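Local atomic coordinates of aminoglycoside N(3)-acetyltransferase (Enterobacter cloacae, PDB entry 6NP4), a protein that acetylates the 3-amino group of 2-deoxystreptamine aminoglycosides with acetyl-CoA and so probably confers resistance to antibiotics such as gentamicin, kanamycin and tobramycin. Residues Ser114-Ala119 with Ala133-Gly138. Residues are numbered along the deposited sequence; the frame is centred on the assembly and turned at random.
Sequences SAHPDA and APHEMG. Unlike the reference sequence in segment 114-119: Ser-114 (reference Thr). With TOY (tobramycin), chain B.
His-135 lays one face of its ring over the CB of His-116. That carbon stands 3.5 Å from the ring centroid, almost on the ring normal, a CH-pi contact. Two hydrogen bonds hold the nitrogens of the same ring. Its ND1 shares one of 2.7 Å with Ser-114 OG. Its NE2 bonds to the carbonyl of Ala-140. Ala-119 O approaches the edge at His-135 CE1, 3.2 Å away, as a close contact. Ser-114 OG is also bonded to Met-121 N, so the hydroxyl links both loops to the start of strand 121-124.

With CG anti to the backbone N (chi1 -167°), the His-116 ring projects toward segment 133-138. There Met-137 SD sits over one face, offset toward the rim, 4.1 Å from the ring centroid. Ala-119 CB lies over the rim of the opposite face. The bent Met-137 chain also brings SD near Pro-117 CD. At the ring edge, a water bridges His-116 NE2 and Gly-138 N, 2.8 Å from each. The imidazole planes of His-116 and His-135 are inclined at 41°.

Two residues after His-116, Asp-118 reaches the antibiotic. Its OD1 accepts from tobramycin N33 at 2.8 Å, and its OD2 from O23. Ser-65 OG also bonds to OD1. The contact thus joins the loop before helix 146-152 to a substrate-binding loop. The bond to the Ala-140 carbonyl implies a proton on His-135 NE2; with the ND1 bond, it fixes which way round the ring sits.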
ATOM      1  N   SER A 114      -8.801   7.227   0.084  1.00 14.31           N
ATOM      2  CA  SER A 114      -8.024   8.450   0.229  1.00 13.36           C
ATOM      3  C   SER A 114      -7.954   9.239  -1.071  1.00 13.17           C
ATOM      4  O   SER A 114      -8.102   8.703  -2.173  1.00 14.10           O
ATOM      5  CB  SER A 114      -6.635   8.174   0.785  1.00 13.49           C
ATOM      6  OG  SER A 114      -5.753   7.784  -0.243  1.00 13.00           O
ATOM      7  N   ALA A 115      -7.658  10.523  -0.903  1.00 14.22           N
ATOM      8  CA  ALA A 115      -7.773  11.521  -1.945  1.00 14.47           C
ATOM      9  C   ALA A 115      -6.579  11.600  -2.881  1.00 14.34           C
ATOM     10  O   ALA A 115      -6.646  12.321  -3.878  1.00 15.91           O
ATOM     11  CB  ALA A 115      -7.973  12.878  -1.278  1.00 15.59           C
ATOM     12  N   HIS A 116      -5.470  10.969  -2.562  1.00 13.49           N
ATOM     13  CA  HIS A 116      -4.266  11.076  -3.388  1.00 12.65           C
ATOM     14  C   HIS A 116      -4.431  10.144  -4.577  1.00 13.42           C
ATOM     15  O   HIS A 116      -4.509   8.936  -4.387  1.00 13.63           O
ATOM     16  CB  HIS A 116      -3.062  10.652  -2.562  1.00 13.00           C
ATOM     17  CG  HIS A 116      -1.750  10.995  -3.182  1.00 12.76           C
ATOM     18  ND1 HIS A 116      -1.363  10.525  -4.424  1.00 13.03           N
ATOM     19  CD2 HIS A 116      -0.716  11.720  -2.687  1.00 14.01           C
ATOM     20  CE1 HIS A 116      -0.141  10.966  -4.663  1.00 12.88           C
ATOM     21  NE2 HIS A 116       0.265  11.687  -3.631  1.00 12.98           N
ATOM     22  N   PRO A 117      -4.528  10.642  -5.812  1.00 13.76           N
ATOM     23  CA  PRO A 117      -4.912   9.721  -6.893  1.00 14.90           C
ATOM     24  C   PRO A 117      -3.892   8.634  -7.174  1.00 15.43           C
ATOM     25  O   PRO A 117      -4.268   7.514  -7.523  1.00 19.84           O
ATOM     26  CB  PRO A 117      -5.101  10.663  -8.090  1.00 15.72           C
ATOM     27  CG  PRO A 117      -5.431  11.962  -7.460  1.00 15.39           C
ATOM     28  CD  PRO A 117      -4.563  12.040  -6.252  1.00 14.78           C
ATOM     29  N   ASP A 118      -2.599   8.928  -7.045  1.00 13.52           N
ATOM     30  CA  ASP A 118      -1.584   7.933  -7.366  1.00 13.32           C
ATOM     31  C   ASP A 118      -1.309   7.011  -6.182  1.00 12.60           C
ATOM     32  O   ASP A 118      -1.058   5.821  -6.376  1.00 13.42           O
ATOM     33  CB  ASP A 118      -0.302   8.627  -7.838  1.00 13.81           C
ATOM     34  CG  ASP A 118       0.681   7.651  -8.436  1.00 13.49           C
ATOM     35  OD1 ASP A 118       0.415   7.112  -9.531  1.00 14.53           O
ATOM     36  OD2 ASP A 118       1.718   7.394  -7.794  1.00 14.60           O
ATOM     37  N   ALA A 119      -1.323   7.560  -4.977  1.00 12.57           N
ATOM     38  CA  ALA A 119      -1.011   6.808  -3.759  1.00 12.45           C
ATOM     39  C   ALA A 119      -2.273   6.319  -3.044  1.00 11.97           C
ATOM     40  O   ALA A 119      -2.202   5.931  -1.875  1.00 12.44           O
ATOM     41  CB  ALA A 119      -0.179   7.679  -2.831  1.00 13.19           C
ATOM     42  N   ALA A 133      -7.731  10.136   5.642  1.00 13.94           N
ATOM     43  CA  ALA A 133      -7.631  11.578   5.426  1.00 15.25           C
ATOM     44  C   ALA A 133      -6.895  12.189   6.602  1.00 15.20           C
ATOM     45  O   ALA A 133      -7.147  11.798   7.753  1.00 16.67           O
ATOM     46  CB  ALA A 133      -9.012  12.222   5.308  1.00 17.40           C
ATOM     47  N   PRO A 134      -5.986  13.131   6.362  1.00 14.98           N
ATOM     48  CA  PRO A 134      -5.649  13.726   5.068  1.00 14.98           C
ATOM     49  C   PRO A 134      -4.769  12.811   4.221  1.00 14.00           C
ATOM     50  O   PRO A 134      -4.001  11.997   4.742  1.00 13.89           O
ATOM     51  CB  PRO A 134      -4.877  15.006   5.448  1.00 16.28           C
ATOM     52  CG  PRO A 134      -4.246  14.646   6.761  1.00 16.81           C
ATOM     53  CD  PRO A 134      -5.318  13.829   7.471  1.00 15.98           C
ATOM     54  N   HIS A 135      -4.814  13.026   2.905  1.00 13.59           N
ATOM     55  CA  HIS A 135      -3.858  12.365   2.030  1.00 12.83           C
ATOM     56  C   HIS A 135      -3.576  13.323   0.876  1.00 13.66           C
ATOM     57  O   HIS A 135      -4.195  13.250  -0.184  1.00 15.85           O
ATOM     58  CB  HIS A 135      -4.319  11.009   1.542  1.00 12.68           C
ATOM     59  CG  HIS A 135      -3.205  10.172   1.042  1.00 11.55           C
ATOM     60  ND1 HIS A 135      -3.403   8.937   0.468  1.00 11.42           N
ATOM     61  CD2 HIS A 135      -1.864  10.394   1.052  1.00 11.82           C
ATOM     62  CE1 HIS A 135      -2.215   8.423   0.170  1.00 11.94           C
ATOM     63  NE2 HIS A 135      -1.274   9.296   0.493  1.00 11.74           N
ATOM     64  N   GLU A 136      -2.642  14.217   1.102  1.00 14.46           N
ATOM     65  CA  GLU A 136      -2.391  15.334   0.213  1.00 14.72           C
ATOM     66  C   GLU A 136      -1.272  15.032  -0.764  1.00 14.67           C
ATOM     67  O   GLU A 136      -0.346  14.280  -0.470  1.00 14.61           O
ATOM     68  CB  GLU A 136      -2.047  16.555   1.045  1.00 17.01           C
ATOM     69  CG  GLU A 136      -3.267  16.998   1.845  1.00 19.73           C
ATOM     70  CD  GLU A 136      -3.046  18.071   2.878  1.00 23.50           C
ATOM     71  OE1 GLU A 136      -1.905  18.519   3.086  1.00 26.00           O
ATOM     72  OE2 GLU A 136      -4.057  18.459   3.509  1.00 28.48           O
ATOM     73  N   MET A 137      -1.369  15.661  -1.926  1.00 15.15           N
ATOM     74  CA  MET A 137      -0.271  15.661  -2.860  1.00 15.41           C
ATOM     75  C   MET A 137       0.976  16.181  -2.154  1.00 14.68           C
ATOM     76  O   MET A 137       0.925  17.162  -1.410  1.00 16.05           O
ATOM     77  CB  MET A 137      -0.653  16.546  -4.054  1.00 17.13           C
ATOM     78  CG  MET A 137      -1.722  15.876  -4.945  1.00 17.82           C
ATOM     79  SD  MET A 137      -1.122  14.569  -5.993  1.00 18.43           S
ATOM     80  CE  MET A 137      -0.401  15.560  -7.304  1.00 18.96           C
ATOM     81  N   GLY A 138       2.096  15.500  -2.385  1.00 14.90           N
ATOM     82  CA  GLY A 138       3.347  15.772  -1.706  1.00 16.21           C
ATOM     83  C   GLY A 138       3.555  14.980  -0.435  1.00 16.46           C
ATOM     84  O   GLY A 138       4.627  15.090   0.156  1.00 17.35           O
TER
HETATM   85  C11 TOY B 301       7.242  -1.505  -8.285  0.61 24.72           C
HETATM   86  O11 TOY B 301       6.813  -0.953  -7.080  0.61 22.94           O
HETATM   87  C21 TOY B 301       7.147  -3.042  -8.164  0.61 27.13           C
HETATM   88  N21 TOY B 301       5.753  -3.402  -7.777  0.61 28.83           N
HETATM   89  C31 TOY B 301       8.084  -3.580  -7.173  0.61 26.27           C
HETATM   90  C41 TOY B 301       9.466  -3.140  -7.447  0.61 24.35           C
HETATM   91  O41 TOY B 301      10.316  -3.456  -6.336  0.61 23.42           O
HETATM   92  C51 TOY B 301       9.567  -1.630  -7.626  0.61 23.44           C
HETATM   93  O51 TOY B 301       8.612  -1.145  -8.629  0.61 23.58           O
HETATM   94  C61 TOY B 301      10.947  -1.270  -8.080  0.61 22.81           C
HETATM   95  N61 TOY B 301      11.088   0.174  -8.165  0.61 22.69           N
HETATM   96  C12 TOY B 301       4.721   2.644  -6.197  0.61 16.04           C
HETATM   97  N12 TOY B 301       4.346   4.015  -5.848  0.61 15.19           N
HETATM   98  C22 TOY B 301       5.705   2.095  -5.157  0.61 18.55           C
HETATM   99  C32 TOY B 301       6.086   0.644  -5.512  0.61 20.59           C
HETATM  100  N32 TOY B 301       7.077   0.147  -4.568  0.61 22.32           N
HETATM  101  C42 TOY B 301       6.666   0.460  -6.931  0.61 20.62           C
HETATM  102  C52 TOY B 301       5.757   1.137  -7.964  0.61 18.22           C
HETATM  103  O52 TOY B 301       6.406   1.189  -9.209  0.61 18.85           O
HETATM  104  C62 TOY B 301       5.376   2.578  -7.576  0.61 16.14           C
HETATM  105  O62 TOY B 301       4.464   3.074  -8.527  0.61 13.62           O
HETATM  106  C13 TOY B 301       4.735   4.307  -9.091  0.61 14.14           C
HETATM  107  C23 TOY B 301       3.395   4.936  -9.435  0.61 13.83           C
HETATM  108  O23 TOY B 301       2.649   5.011  -8.232  0.61 13.95           O
HETATM  109  C33 TOY B 301       2.660   4.138 -10.461  0.61 14.42           C
HETATM  110  N33 TOY B 301       1.333   4.807 -10.764  0.61 14.38           N
HETATM  111  C43 TOY B 301       3.503   3.941 -11.693  0.61 15.76           C
HETATM  112  O43 TOY B 301       2.837   3.084 -12.618  0.61 18.37           O
HETATM  113  C53 TOY B 301       4.856   3.331 -11.308  0.61 16.63           C
HETATM  114  O53 TOY B 301       5.500   4.204 -10.332  0.61 15.12           O
HETATM  115  C63 TOY B 301       5.765   3.107 -12.482  0.61 19.50           C
HETATM  116  O63 TOY B 301       5.934   4.286 -13.214  0.61 22.02           O
HETATM  117  O   HOH W   1      -4.770  14.545  -2.569  1.00 24.78           O
HETATM  118  O   HOH W   2       2.734  13.070  -3.651  1.00 13.72           O